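Local coordinates for yersinopine dehydrogenase (Yersinia pestis, PDB 6C4M), which catalyses the NADPH-dependent reductive condensation of pyruvate with an amino-acid-derived intermediate, the last step in making the metallophore yersinopine, at residues A[48-59]-A[89-98]; A[20-29]-A[101-112]. One frame throughout, in Å; residues are numbered along the deposited sequence.

Overall arrangement
Contacts 1 and 2 are neighbouring strand pairs of one sheet, their centres about 11 Å apart. Strand 49-52 of contact 1 lies directly beside strand 25-28 of contact 2, so the four strands run in the order 93-95, 49-52, 25-28, 107-110, all parallel. Gly50 N lies 2.7 Å from Thr25 O along this seam, and a salt bridge of 2.6 Å from Arg48 NH2 to Asp104 OD1 ties the two contacts at the other end from the cofactor. NADP lies beyond the C-terminal ends of strands 49-52, 25-28 and 107-110: 48-59 grips the adenosine ribose and its 2'-phosphate, while 20-29 and 101-112 border the ribose groups.

Contact 1: residues A[48-59]-A[89-98]; sequences RLGLYNRPSTKG and VTIDCYIDQL. With NAP (NADP nicotinamide-adenine-dinucleotide phosphate), chain B.
Leu51, in strand 49-52, lies between Cys93 and Ile95 of the parallel strand 93-95, giving its N-H to Cys93 O and taking one from Ile95 N; the strand axes are 4.7 Å apart at closest. Asn53 N continues the ladder to Ile95 O. At the start, Asp92 N reaches Leu49 O, while the carboxylate of Asp92 turns back so that OD2 receives Leu49 N at 2.9 Å through its anti lone pair, in a nearly straight bond (170°).

Apolar contacts fill both faces of the sheet. Leu98 CD2 sits over the centre of the Tyr52 ring, 3.7 Å from the centroid, a CH-pi contact that the broad phenol suits. On the opposite face of the sheet Leu51 lies against Tyr94, with Leu51 CD2 in the plane of the Tyr94 ring at its edge. With CG anti to the backbone N (chi1 -177°), the Tyr94 ring extends along the strand until OH reaches Asn53 CB at 3.2 Å. A water bridges this hydroxyl to Asn53 O.

Polar groups gather beyond the strand, round the NADP ribose and its 2'-phosphate. Asn53 does two jobs: OD1 accepts from the ribose O3B at 2.5 Å, and ND2 donates to phosphate O3X. Lys58 NZ meets O2X at 2.6 Å and also bonds Asn53 OD1, steadying the amide. Ser56 OG donates to O3X and, as N-cap of helix 57-68, accepts from Gly59 N. Arg54 lays one guanidinium face against the adenine near N3A, while NH2 donates to O1X at 2.8 Å. The positive charges of Arg54 and Lys58 would balance that of the phosphate, while Asn53 and Ser56 add neutral donors. This is the end of the second strand of a Rossmann-type nucleotide-binding fold, where the following loop reads the 2'-phosphate and thereby accommodates NADP.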
loop_
_atom_site.group_PDB
_atom_site.type_symbol
_atom_site.label_atom_id
_atom_site.label_comp_id
_atom_site.label_asym_id
_atom_site.label_seq_id
_atom_site.Cartn_x
_atom_site.Cartn_y
_atom_site.Cartn_z
ATOM N N ARG A 48 -1.011 38.018 -32.160
ATOM C CA ARG A 48 -1.707 37.200 -33.135
ATOM C C ARG A 48 -1.421 35.736 -32.825
ATOM O O ARG A 48 -0.291 35.369 -32.488
ATOM C CB ARG A 48 -1.275 37.556 -34.554
ATOM C CG ARG A 48 -2.162 36.916 -35.630
ATOM C CD ARG A 48 -1.960 37.534 -36.996
ATOM N NE ARG A 48 -0.676 37.121 -37.562
ATOM C CZ ARG A 48 -0.515 36.252 -38.554
ATOM N NH1 ARG A 48 -1.563 35.674 -39.148
ATOM N NH2 ARG A 48 0.718 35.965 -38.958
ATOM N N LEU A 49 -2.458 34.907 -32.880
ATOM C CA LEU A 49 -2.345 33.506 -32.483
ATOM C C LEU A 49 -2.697 32.597 -33.653
ATOM O O LEU A 49 -3.791 32.699 -34.223
ATOM C CB LEU A 49 -3.250 33.195 -31.285
ATOM C CG LEU A 49 -2.762 33.684 -29.929
ATOM C CD1 LEU A 49 -3.788 33.322 -28.845
ATOM C CD2 LEU A 49 -1.409 33.085 -29.594
ATOM N N GLY A 50 -1.765 31.718 -34.001
ATOM C CA GLY A 50 -2.027 30.649 -34.948
ATOM C C GLY A 50 -2.091 29.294 -34.270
ATOM O O GLY A 50 -1.572 29.126 -33.162
ATOM N N LEU A 51 -2.730 28.324 -34.924
ATOM C CA LEU A 51 -2.942 27.005 -34.349
ATOM C C LEU A 51 -2.831 25.981 -35.463
ATOM O O LEU A 51 -3.403 26.184 -36.530
ATOM C CB LEU A 51 -4.318 26.913 -33.676
ATOM C CG LEU A 51 -4.625 25.671 -32.850
ATOM C CD1 LEU A 51 -3.626 25.537 -31.723
ATOM C CD2 LEU A 51 -6.038 25.758 -32.293
ATOM N N TYR A 52 -2.093 24.894 -35.214
ATOM C CA TYR A 52 -1.985 23.771 -36.136
ATOM C C TYR A 52 -2.515 22.517 -35.455
ATOM O O TYR A 52 -2.282 22.307 -34.258
ATOM C CB TYR A 52 -0.543 23.520 -36.579
ATOM C CG TYR A 52 -0.331 22.105 -37.121
ATOM C CD1 TYR A 52 -0.644 21.775 -38.445
ATOM C CD2 TYR A 52 0.164 21.106 -36.306
ATOM C CE1 TYR A 52 -0.467 20.487 -38.934
ATOM C CE2 TYR A 52 0.332 19.813 -36.770
ATOM C CZ TYR A 52 0.031 19.518 -38.093
ATOM O OH TYR A 52 0.193 18.252 -38.547
ATOM N N ASN A 53 -3.229 21.696 -36.220
ATOM C CA ASN A 53 -3.519 20.326 -35.814
ATOM C C ASN A 53 -3.585 19.448 -37.048
ATOM O O ASN A 53 -4.151 19.839 -38.072
ATOM C CB ASN A 53 -4.839 20.219 -35.048
ATOM C CG ASN A 53 -4.916 18.960 -34.192
ATOM O OD1 ASN A 53 -4.733 19.021 -32.979
ATOM N ND2 ASN A 53 -5.196 17.813 -34.820
ATOM N N ARG A 54 -2.997 18.267 -36.940
ATOM C CA ARG A 54 -3.032 17.310 -38.032
ATOM C C ARG A 54 -4.482 16.993 -38.389
ATOM O O ARG A 54 -5.377 17.082 -37.534
ATOM C CB ARG A 54 -2.318 16.020 -37.625
ATOM C CG ARG A 54 -3.013 15.327 -36.474
ATOM C CD ARG A 54 -2.400 13.960 -36.123
ATOM N NE ARG A 54 -2.949 13.448 -34.860
ATOM C CZ ARG A 54 -2.886 12.168 -34.486
ATOM N NH1 ARG A 54 -2.296 11.275 -35.273
ATOM N NH2 ARG A 54 -3.413 11.784 -33.330
ATOM N N PRO A 55 -4.734 16.551 -39.645
ATOM C CA PRO A 55 -6.096 16.252 -40.108
ATOM C C PRO A 55 -6.654 14.913 -39.623
ATOM O O PRO A 55 -7.212 14.134 -40.391
ATOM C CB PRO A 55 -5.952 16.303 -41.634
ATOM C CG PRO A 55 -4.523 15.983 -41.910
ATOM C CD PRO A 55 -3.741 16.503 -40.734
ATOM N N SER A 56 -6.526 14.653 -38.328
ATOM C CA SER A 56 -7.288 13.571 -37.731
ATOM C C SER A 56 -8.774 13.899 -37.816
ATOM O O SER A 56 -9.175 14.973 -38.270
ATOM C CB SER A 56 -6.864 13.368 -36.286
ATOM O OG SER A 56 -7.040 14.593 -35.550
ATOM N N THR A 57 -9.613 12.952 -37.379
ATOM C CA THR A 57 -11.045 13.229 -37.297
ATOM C C THR A 57 -11.318 14.379 -36.340
ATOM O O THR A 57 -12.162 15.237 -36.619
ATOM C CB THR A 57 -11.806 11.977 -36.851
ATOM O OG1 THR A 57 -11.199 11.462 -35.674
ATOM C CG2 THR A 57 -11.757 10.917 -37.918
ATOM N N LYS A 58 -10.627 14.400 -35.194
ATOM C CA LYS A 58 -10.761 15.514 -34.247
ATOM C C LYS A 58 -10.272 16.829 -34.854
ATOM O O LYS A 58 -10.904 17.877 -34.688
ATOM C CB LYS A 58 -9.983 15.214 -32.969
ATOM C CG LYS A 58 -10.285 16.179 -31.814
ATOM C CD LYS A 58 -9.014 16.650 -31.109
ATOM C CE LYS A 58 -8.172 17.582 -31.978
ATOM N NZ LYS A 58 -6.898 17.956 -31.302
ATOM N N GLY A 59 -9.120 16.793 -35.521
ATOM C CA GLY A 59 -8.608 17.993 -36.162
ATOM C C GLY A 59 -9.573 18.543 -37.190
ATOM O O GLY A 59 -9.831 19.742 -37.228
ATOM N N VAL A 89 -10.685 32.651 -26.118
ATOM C CA VAL A 89 -9.543 33.203 -26.838
ATOM C C VAL A 89 -9.746 33.010 -28.330
ATOM O O VAL A 89 -10.184 31.947 -28.784
ATOM C CB VAL A 89 -8.218 32.567 -26.371
ATOM C CG1 VAL A 89 -8.223 31.063 -26.619
ATOM C CG2 VAL A 89 -7.049 33.228 -27.073
ATOM N N THR A 90 -9.413 34.036 -29.094
ATOM C CA THR A 90 -9.622 34.018 -30.525
ATOM C C THR A 90 -8.397 33.444 -31.226
ATOM O O THR A 90 -7.259 33.703 -30.827
ATOM C CB THR A 90 -9.925 35.426 -31.029
ATOM O OG1 THR A 90 -11.294 35.722 -30.719
ATOM C CG2 THR A 90 -9.708 35.530 -32.529
ATOM N N ILE A 91 -8.635 32.638 -32.258
ATOM C CA ILE A 91 -7.569 32.090 -33.086
ATOM C C ILE A 91 -7.612 32.836 -34.416
ATOM O O ILE A 91 -8.654 32.877 -35.082
ATOM C CB ILE A 91 -7.716 30.571 -33.285
ATOM C CG1 ILE A 91 -7.697 29.826 -31.943
ATOM C CG2 ILE A 91 -6.614 30.053 -34.201
ATOM C CD1 ILE A 91 -6.363 29.857 -31.190
ATOM N N ASP A 92 -6.486 33.425 -34.802
ATOM C CA ASP A 92 -6.430 34.256 -35.997
ATOM C C ASP A 92 -6.087 33.462 -37.238
ATOM O O ASP A 92 -6.401 33.894 -38.353
ATOM C CB ASP A 92 -5.396 35.369 -35.794
ATOM C CG ASP A 92 -5.729 36.243 -34.593
ATOM O OD1 ASP A 92 -6.686 37.041 -34.705
ATOM O OD2 ASP A 92 -5.072 36.083 -33.536
ATOM N N CYS A 93 -5.465 32.306 -37.071
ATOM C CA CYS A 93 -5.090 31.484 -38.205
ATOM C C CYS A 93 -5.077 30.033 -37.752
ATOM O O CYS A 93 -4.483 29.723 -36.720
ATOM C CB CYS A 93 -3.720 31.908 -38.732
ATOM S SG CYS A 93 -3.155 30.955 -40.118
ATOM N N TYR A 94 -5.737 29.159 -38.507
ATOM C CA TYR A 94 -5.718 27.728 -38.236
ATOM C C TYR A 94 -5.303 27.006 -39.501
ATOM O O TYR A 94 -5.805 27.317 -40.588
ATOM C CB TYR A 94 -7.081 27.227 -37.757
ATOM C CG TYR A 94 -7.131 25.751 -37.392
ATOM C CD1 TYR A 94 -7.442 24.784 -38.337
ATOM C CD2 TYR A 94 -6.896 25.334 -36.086
ATOM C CE1 TYR A 94 -7.510 23.429 -37.987
ATOM C CE2 TYR A 94 -6.944 24.020 -35.740
ATOM C CZ TYR A 94 -7.256 23.063 -36.689
ATOM O OH TYR A 94 -7.321 21.741 -36.312
ATOM N N ILE A 95 -4.365 26.067 -39.358
ATOM C CA ILE A 95 -3.870 25.257 -40.461
ATOM C C ILE A 95 -3.852 23.796 -40.031
ATOM O O ILE A 95 -3.807 23.472 -38.841
ATOM C CB ILE A 95 -2.462 25.683 -40.910
ATOM C CG1 ILE A 95 -1.526 25.707 -39.695
ATOM C CG2 ILE A 95 -2.533 27.031 -41.656
ATOM C CD1 ILE A 95 -0.045 25.949 -40.047
ATOM N N ASP A 96 -3.880 22.914 -41.031
ATOM C CA ASP A 96 -3.765 21.486 -40.805
ATOM C C ASP A 96 -2.700 20.862 -41.689
ATOM O O ASP A 96 -2.649 19.647 -41.806
ATOM C CB ASP A 96 -5.112 20.788 -41.013
ATOM C CG ASP A 96 -5.547 20.769 -42.458
ATOM O OD1 ASP A 96 -4.875 21.426 -43.275
ATOM O OD2 ASP A 96 -6.566 20.109 -42.755
ATOM N N GLN A 97 -1.841 21.662 -42.286
ATOM C CA GLN A 97 -0.694 21.181 -43.035
ATOM C C GLN A 97 0.490 22.032 -42.621
ATOM O O GLN A 97 0.418 23.265 -42.675
ATOM C CB GLN A 97 -0.906 21.274 -44.571
ATOM C CG GLN A 97 -1.821 20.220 -45.174
ATOM C CD GLN A 97 -1.439 18.783 -44.804
ATOM O OE1 GLN A 97 -0.267 18.385 -44.863
ATOM N NE2 GLN A 97 -2.435 18.001 -44.402
ATOM N N LEU A 98 1.561 21.384 -42.188
ATOM C CA LEU A 98 2.731 22.104 -41.712
ATOM C C LEU A 98 3.431 22.852 -42.830
ATOM O O LEU A 98 4.111 23.866 -42.574
ATOM C CB LEU A 98 3.669 21.117 -41.041
ATOM C CG LEU A 98 3.114 20.573 -39.713
ATOM C CD1 LEU A 98 3.840 19.295 -39.317
ATOM C CD2 LEU A 98 3.276 21.615 -38.645
HETATM P PA NAP B . -2.022 15.472 -26.822
HETATM O O1A NAP B . -0.669 15.276 -26.258
HETATM O O2A NAP B . -2.927 14.230 -26.613
HETATM O O5B NAP B . -1.848 15.801 -28.423
HETATM C C5B NAP B . -1.376 17.136 -28.713
HETATM C C4B NAP B . -1.328 17.287 -30.246
HETATM O O4B NAP B . -0.361 16.184 -30.768
HETATM C C3B NAP B . -2.472 17.071 -30.788
HETATM O O3B NAP B . -2.668 17.936 -31.951
HETATM C C2B NAP B . -2.420 15.515 -31.319
HETATM O O2B NAP B . -3.333 15.339 -32.457
HETATM C C1B NAP B . -1.211 15.316 -31.703
HETATM N N9A NAP B . -0.865 13.944 -31.332
HETATM C C8A NAP B . -1.000 13.190 -30.229
HETATM N N7A NAP B . -0.494 11.992 -30.557
HETATM C C5A NAP B . -0.060 12.041 -31.855
HETATM C C6A NAP B . 0.534 11.048 -32.593
HETATM N N6A NAP B . 0.902 9.653 -32.351
HETATM N N1A NAP B . 0.893 11.299 -33.865
HETATM C C2A NAP B . 0.679 12.543 -34.414
HETATM N N3A NAP B . 0.088 13.525 -33.674
HETATM C C4A NAP B . -0.280 13.260 -32.370
HETATM O O3 NAP B . -2.705 16.769 -26.050
HETATM P PN NAP B . -2.202 17.618 -24.769
HETATM O O1N NAP B . -2.641 18.988 -25.047
HETATM O O2N NAP B . -2.915 16.983 -23.550
HETATM O O5D NAP B . -0.564 17.546 -24.453
HETATM C C5D NAP B . 0.334 18.584 -24.925
HETATM C C4D NAP B . 1.742 18.200 -24.429
HETATM O O4D NAP B . 1.766 18.195 -22.832
HETATM C C3D NAP B . 2.131 16.992 -24.779
HETATM O O3D NAP B . 3.639 17.045 -24.833
HETATM C C2D NAP B . 1.779 16.054 -23.618
HETATM O O2D NAP B . 2.702 15.071 -23.564
HETATM C C1D NAP B . 1.987 16.982 -22.406
HETATM N N1N NAP B . 1.089 16.720 -21.254
HETATM C C2N NAP B . -0.133 17.285 -21.152
HETATM C C3N NAP B . -0.921 17.016 -20.009
HETATM C C7N NAP B . -2.326 17.636 -19.854
HETATM O O7N NAP B . -2.794 17.831 -18.803
HETATM N N7N NAP B . -3.038 17.964 -21.061
HETATM C C4N NAP B . -0.460 16.188 -19.025
HETATM C C5N NAP B . 0.753 15.625 -19.137
HETATM C C6N NAP B . 1.547 15.896 -20.258
HETATM P P2B NAP B . -4.975 14.999 -32.179
HETATM O O1X NAP B . -5.077 13.514 -31.904
HETATM O O2X NAP B . -5.467 15.762 -30.996
HETATM O O3X NAP B . -5.752 15.315 -33.436
HETATM O O HOH W 1 -6.807 19.859 -38.148
#

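Contact 2: residues A[20-29]-A[101-112]; sequences HNTLPTLILG and AVGDWQRLILAV. With NAP (NADP nicotinamide-adenine-dinucleotide phosphate), chain B.
Strands 25-28 and 107-110 run parallel, 4.8 Å apart at closest and 19° from alignment, zipped by Leu26 N to Arg107 O, Ile109 N to Leu26 O, Leu28 N to Ile109 O and Ala111 N to Leu28 O. Before the ladder, Pro24 O accepts from both Gln106 N and Arg107 N.

Arg107 is the main polar side chain. It leaves the strand with CG trans to N (chi1 175°) and then folds at chi3, bringing the guanidinium back along Thr25 to the residues that precede the strand. NH2 donates to His20 O at 2.8 Å, almost straight and close to the guanidinium plane, and NH1 donates to Thr25 OG1 at 3.0 Å. That hydroxyl in turn donates to Leu23 O, while Leu23 CD1 lies over a face of the guanidinium. An arginine suits this buried place because its several N-H groups can be shared out, and a salt bridge from NH2 to Glu226 would offset the charge.

Trp105 presents a flat wall to the start of strand 25-28. Leu26 CB sits over one ring face, 4.0 Å from the centroid of the five-membered ring, and Pro24 C approaches the edge. Leu26 and Leu108 lie side by side and point the same way, Leu26 CB to Leu108 CD2 3.6 Å, and Leu26 CD2 also touches Ala101 CB. Further along, Leu28 CD1 meets Leu110 CD2 at 3.7 Å. Gly29, at phi 111°, takes a backbone shape that favours glycine, close to Val112 CG1 and the cofactor ribose.

The leucine face, with Leu28 and Leu110, is covered by helix 117-121, whereas Ile27 and Ile109 pack under helix 32-44; strand 49-52 flanks 25-28, and strand 134-137 flanks 107-110.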
loop_
_atom_site.group_PDB
_atom_site.type_symbol
_atom_site.label_atom_id
_atom_site.label_comp_id
_atom_site.label_asym_id
_atom_site.label_seq_id
_atom_site.Cartn_x
_atom_site.Cartn_y
_atom_site.Cartn_z
ATOM N N HIS A 20 8.086 41.259 -26.472
ATOM C CA HIS A 20 7.921 39.810 -26.577
ATOM C C HIS A 20 6.510 39.324 -26.252
ATOM O O HIS A 20 6.138 38.224 -26.684
ATOM C CB HIS A 20 8.968 39.105 -25.706
ATOM C CG HIS A 20 10.276 38.926 -26.408
ATOM N ND1 HIS A 20 10.847 37.691 -26.630
ATOM C CD2 HIS A 20 11.084 39.833 -27.020
ATOM C CE1 HIS A 20 11.975 37.846 -27.302
ATOM N NE2 HIS A 20 12.140 39.137 -27.552
ATOM N N ASN A 21 5.704 40.074 -25.503
ATOM C CA ASN A 21 4.351 39.592 -25.230
ATOM C C ASN A 21 3.352 40.003 -26.317
ATOM O O ASN A 21 2.147 39.761 -26.172
ATOM C CB ASN A 21 3.884 40.040 -23.844
ATOM C CG ASN A 21 3.900 41.527 -23.663
ATOM O OD1 ASN A 21 4.914 42.201 -23.925
ATOM N ND2 ASN A 21 2.777 42.057 -23.162
ATOM N N THR A 22 3.835 40.542 -27.428
ATOM C CA THR A 22 3.001 40.784 -28.600
ATOM C C THR A 22 3.457 40.004 -29.830
ATOM O O THR A 22 2.967 40.281 -30.936
ATOM C CB THR A 22 2.983 42.273 -28.947
ATOM O OG1 THR A 22 4.257 42.645 -29.500
ATOM C CG2 THR A 22 2.667 43.098 -27.713
ATOM N N LEU A 23 4.413 39.092 -29.697
ATOM C CA LEU A 23 4.932 38.384 -30.882
ATOM C C LEU A 23 3.879 37.455 -31.489
ATOM O O LEU A 23 3.278 36.656 -30.765
ATOM C CB LEU A 23 6.159 37.543 -30.549
ATOM C CG LEU A 23 7.394 38.210 -29.961
ATOM C CD1 LEU A 23 8.548 37.187 -29.878
ATOM C CD2 LEU A 23 7.793 39.363 -30.758
ATOM N N PRO A 24 3.658 37.490 -32.809
ATOM C CA PRO A 24 2.766 36.498 -33.421
ATOM C C PRO A 24 3.273 35.093 -33.126
ATOM O O PRO A 24 4.447 34.780 -33.331
ATOM C CB PRO A 24 2.818 36.823 -34.915
ATOM C CG PRO A 24 3.996 37.771 -35.072
ATOM C CD PRO A 24 4.138 38.475 -33.785
ATOM N N THR A 25 2.382 34.266 -32.607
ATOM C CA THR A 25 2.744 32.964 -32.060
ATOM C C THR A 25 1.922 31.891 -32.736
ATOM O O THR A 25 0.693 32.001 -32.805
ATOM C CB THR A 25 2.532 32.916 -30.556
ATOM O OG1 THR A 25 3.270 33.985 -29.963
ATOM C CG2 THR A 25 3.049 31.595 -30.028
ATOM N N LEU A 26 2.611 30.873 -33.247
ATOM C CA LEU A 26 1.977 29.726 -33.893
ATOM C C LEU A 26 2.127 28.512 -32.976
ATOM O O LEU A 26 3.247 28.057 -32.707
ATOM C CB LEU A 26 2.576 29.469 -35.278
ATOM C CG LEU A 26 2.125 28.145 -35.936
ATOM C CD1 LEU A 26 0.597 28.037 -35.951
ATOM C CD2 LEU A 26 2.681 27.984 -37.364
ATOM N N ILE A 27 1.001 28.004 -32.479
ATOM C CA ILE A 27 0.992 26.824 -31.610
ATOM C C ILE A 27 0.822 25.572 -32.474
ATOM O O ILE A 27 -0.222 25.395 -33.119
ATOM C CB ILE A 27 -0.129 26.910 -30.560
ATOM C CG1 ILE A 27 0.044 28.175 -29.689
ATOM C CG2 ILE A 27 -0.158 25.635 -29.662
ATOM C CD1 ILE A 27 -1.049 28.391 -28.707
ATOM N N LEU A 28 1.815 24.671 -32.450
ATOM C CA LEU A 28 1.768 23.442 -33.254
ATOM C C LEU A 28 1.235 22.302 -32.395
ATOM O O LEU A 28 1.935 21.773 -31.518
ATOM C CB LEU A 28 3.131 23.079 -33.821
ATOM C CG LEU A 28 3.750 24.149 -34.722
ATOM C CD1 LEU A 28 5.124 23.681 -35.161
ATOM C CD2 LEU A 28 2.880 24.481 -35.971
ATOM N N GLY A 29 0.004 21.909 -32.675
ATOM C CA GLY A 29 -0.650 20.863 -31.931
ATOM C C GLY A 29 -1.755 21.502 -31.126
ATOM O O GLY A 29 -1.523 22.523 -30.469
ATOM N N ALA A 101 2.844 26.342 -42.460
ATOM C CA ALA A 101 3.404 27.048 -41.293
ATOM C C ALA A 101 4.435 28.048 -41.799
ATOM O O ALA A 101 5.647 27.821 -41.768
ATOM C CB ALA A 101 4.003 26.059 -40.293
ATOM N N VAL A 102 3.927 29.180 -42.301
ATOM C CA VAL A 102 4.733 30.176 -43.002
ATOM C C VAL A 102 4.252 31.579 -42.656
ATOM O O VAL A 102 3.116 31.786 -42.232
ATOM C CB VAL A 102 4.669 30.012 -44.534
ATOM C CG1 VAL A 102 5.089 28.630 -44.930
ATOM C CG2 VAL A 102 3.279 30.317 -45.052
ATOM N N GLY A 103 5.108 32.550 -42.916
ATOM C CA GLY A 103 4.735 33.941 -42.708
ATOM C C GLY A 103 5.517 34.623 -41.610
ATOM O O GLY A 103 6.690 34.306 -41.390
ATOM N N ASP A 104 4.894 35.567 -40.907
ATOM C CA ASP A 104 5.640 36.430 -40.008
ATOM C C ASP A 104 5.685 35.908 -38.576
ATOM O O ASP A 104 6.102 36.648 -37.675
ATOM C CB ASP A 104 5.048 37.847 -40.038
ATOM C CG ASP A 104 3.634 37.899 -39.466
ATOM O OD1 ASP A 104 3.190 36.875 -38.883
ATOM O OD2 ASP A 104 2.963 38.951 -39.588
ATOM N N TRP A 105 5.247 34.665 -38.337
ATOM C CA TRP A 105 5.318 34.091 -37.006
ATOM C C TRP A 105 6.722 34.244 -36.429
ATOM O O TRP A 105 7.711 33.864 -37.059
ATOM C CB TRP A 105 4.933 32.600 -37.036
ATOM C CG TRP A 105 3.619 32.363 -37.698
ATOM C CD1 TRP A 105 3.407 31.810 -38.938
ATOM C CD2 TRP A 105 2.327 32.714 -37.188
ATOM N NE1 TRP A 105 2.057 31.780 -39.213
ATOM C CE2 TRP A 105 1.374 32.329 -38.163
ATOM C CE3 TRP A 105 1.881 33.286 -35.991
ATOM C CZ2 TRP A 105 0.007 32.516 -37.983
ATOM C CZ3 TRP A 105 0.520 33.460 -35.813
ATOM C CH2 TRP A 105 -0.398 33.082 -36.808
ATOM N N GLN A 106 6.798 34.739 -35.195
ATOM C CA GLN A 106 8.084 34.882 -34.519
ATOM C C GLN A 106 8.313 33.866 -33.408
ATOM O O GLN A 106 9.452 33.719 -32.953
ATOM C CB GLN A 106 8.223 36.296 -33.972
ATOM C CG GLN A 106 8.125 37.303 -35.128
ATOM C CD GLN A 106 8.563 38.689 -34.751
ATOM O OE1 GLN A 106 9.323 38.874 -33.814
ATOM N NE2 GLN A 106 8.121 39.673 -35.528
ATOM N N ARG A 107 7.282 33.138 -32.998
ATOM C CA ARG A 107 7.416 32.129 -31.957
ATOM C C ARG A 107 6.596 30.923 -32.386
ATOM O O ARG A 107 5.421 31.057 -32.764
ATOM C CB ARG A 107 6.958 32.694 -30.603
ATOM C CG ARG A 107 6.951 31.716 -29.483
ATOM C CD ARG A 107 6.260 32.297 -28.269
ATOM N NE ARG A 107 6.955 33.441 -27.692
ATOM C CZ ARG A 107 6.400 34.636 -27.485
ATOM N NH1 ARG A 107 5.141 34.872 -27.833
ATOM N NH2 ARG A 107 7.100 35.599 -26.902
ATOM N N LEU A 108 7.250 29.763 -32.403
ATOM C CA LEU A 108 6.576 28.483 -32.513
ATOM C C LEU A 108 6.605 27.783 -31.159
ATOM O O LEU A 108 7.640 27.755 -30.478
ATOM C CB LEU A 108 7.230 27.572 -33.548
ATOM C CG LEU A 108 7.408 28.118 -34.954
ATOM C CD1 LEU A 108 7.982 27.005 -35.820
ATOM C CD2 LEU A 108 6.087 28.645 -35.499
ATOM N N ILE A 109 5.464 27.237 -30.762
ATOM C CA ILE A 109 5.383 26.433 -29.542
ATOM C C ILE A 109 4.987 25.019 -29.953
ATOM O O ILE A 109 3.936 24.814 -30.580
ATOM C CB ILE A 109 4.406 27.022 -28.512
ATOM C CG1 ILE A 109 4.787 28.491 -28.197
ATOM C CG2 ILE A 109 4.419 26.138 -27.245
ATOM C CD1 ILE A 109 3.882 29.226 -27.232
ATOM N N LEU A 110 5.840 24.040 -29.631
ATOM C CA LEU A 110 5.544 22.635 -29.939
ATOM C C LEU A 110 4.727 22.081 -28.796
ATOM O O LEU A 110 5.241 21.844 -27.707
ATOM C CB LEU A 110 6.814 21.822 -30.166
ATOM C CG LEU A 110 7.369 22.004 -31.577
ATOM C CD1 LEU A 110 8.739 21.382 -31.730
ATOM C CD2 LEU A 110 6.452 21.345 -32.553
ATOM N N ALA A 111 3.428 21.952 -29.045
ATOM C CA ALA A 111 2.483 21.349 -28.126
ATOM C C ALA A 111 2.071 19.950 -28.550
ATOM O O ALA A 111 1.048 19.454 -28.069
ATOM C CB ALA A 111 1.231 22.214 -27.992
ATOM N N VAL A 112 2.824 19.315 -29.448
ATOM C CA VAL A 112 2.644 17.896 -29.765
ATOM C C VAL A 112 3.524 17.128 -28.777
ATOM O O VAL A 112 4.398 17.749 -28.138
ATOM C CB VAL A 112 3.037 17.565 -31.211
ATOM C CG1 VAL A 112 2.104 18.232 -32.241
ATOM C CG2 VAL A 112 4.509 17.889 -31.445
HETATM P PA NAP B . -2.022 15.472 -26.822
HETATM O O1A NAP B . -0.669 15.276 -26.258
HETATM O O2A NAP B . -2.927 14.230 -26.613
HETATM O O5B NAP B . -1.848 15.801 -28.423
HETATM C C5B NAP B . -1.376 17.136 -28.713
HETATM C C4B NAP B . -1.328 17.287 -30.246
HETATM O O4B NAP B . -0.361 16.184 -30.768
HETATM C C3B NAP B . -2.472 17.071 -30.788
HETATM O O3B NAP B . -2.668 17.936 -31.951
HETATM C C2B NAP B . -2.420 15.515 -31.319
HETATM O O2B NAP B . -3.333 15.339 -32.457
HETATM C C1B NAP B . -1.211 15.316 -31.703
HETATM N N9A NAP B . -0.865 13.944 -31.332
HETATM C C8A NAP B . -1.000 13.190 -30.229
HETATM N N7A NAP B . -0.494 11.992 -30.557
HETATM C C5A NAP B . -0.060 12.041 -31.855
HETATM C C6A NAP B . 0.534 11.048 -32.593
HETATM N N6A NAP B . 0.902 9.653 -32.351
HETATM N N1A NAP B . 0.893 11.299 -33.865
HETATM C C2A NAP B . 0.679 12.543 -34.414
HETATM N N3A NAP B . 0.088 13.525 -33.674
HETATM C C4A NAP B . -0.280 13.260 -32.370
HETATM O O3 NAP B . -2.705 16.769 -26.050
HETATM P PN NAP B . -2.202 17.618 -24.769
HETATM O O1N NAP B . -2.641 18.988 -25.047
HETATM O O2N NAP B . -2.915 16.983 -23.550
HETATM O O5D NAP B . -0.564 17.546 -24.453
HETATM C C5D NAP B . 0.334 18.584 -24.925
HETATM C C4D NAP B . 1.742 18.200 -24.429
HETATM O O4D NAP B . 1.766 18.195 -22.832
HETATM C C3D NAP B . 2.131 16.992 -24.779
HETATM O O3D NAP B . 3.639 17.045 -24.833
HETATM C C2D NAP B . 1.779 16.054 -23.618
HETATM O O2D NAP B . 2.702 15.071 -23.564
HETATM C C1D NAP B . 1.987 16.982 -22.406
HETATM N N1N NAP B . 1.089 16.720 -21.254
HETATM C C2N NAP B . -0.133 17.285 -21.152
HETATM C C3N NAP B . -0.921 17.016 -20.009
HETATM C C7N NAP B . -2.326 17.636 -19.854
HETATM O O7N NAP B . -2.794 17.831 -18.803
HETATM N N7N NAP B . -3.038 17.964 -21.061
HETATM C C4N NAP B . -0.460 16.188 -19.025
HETATM C C5N NAP B . 0.753 15.625 -19.137
HETATM C C6N NAP B . 1.547 15.896 -20.258
HETATM P P2B NAP B . -4.975 14.999 -32.179
HETATM O O1X NAP B . -5.077 13.514 -31.904
HETATM O O2X NAP B . -5.467 15.762 -30.996
HETATM O O3X NAP B . -5.752 15.315 -33.436
#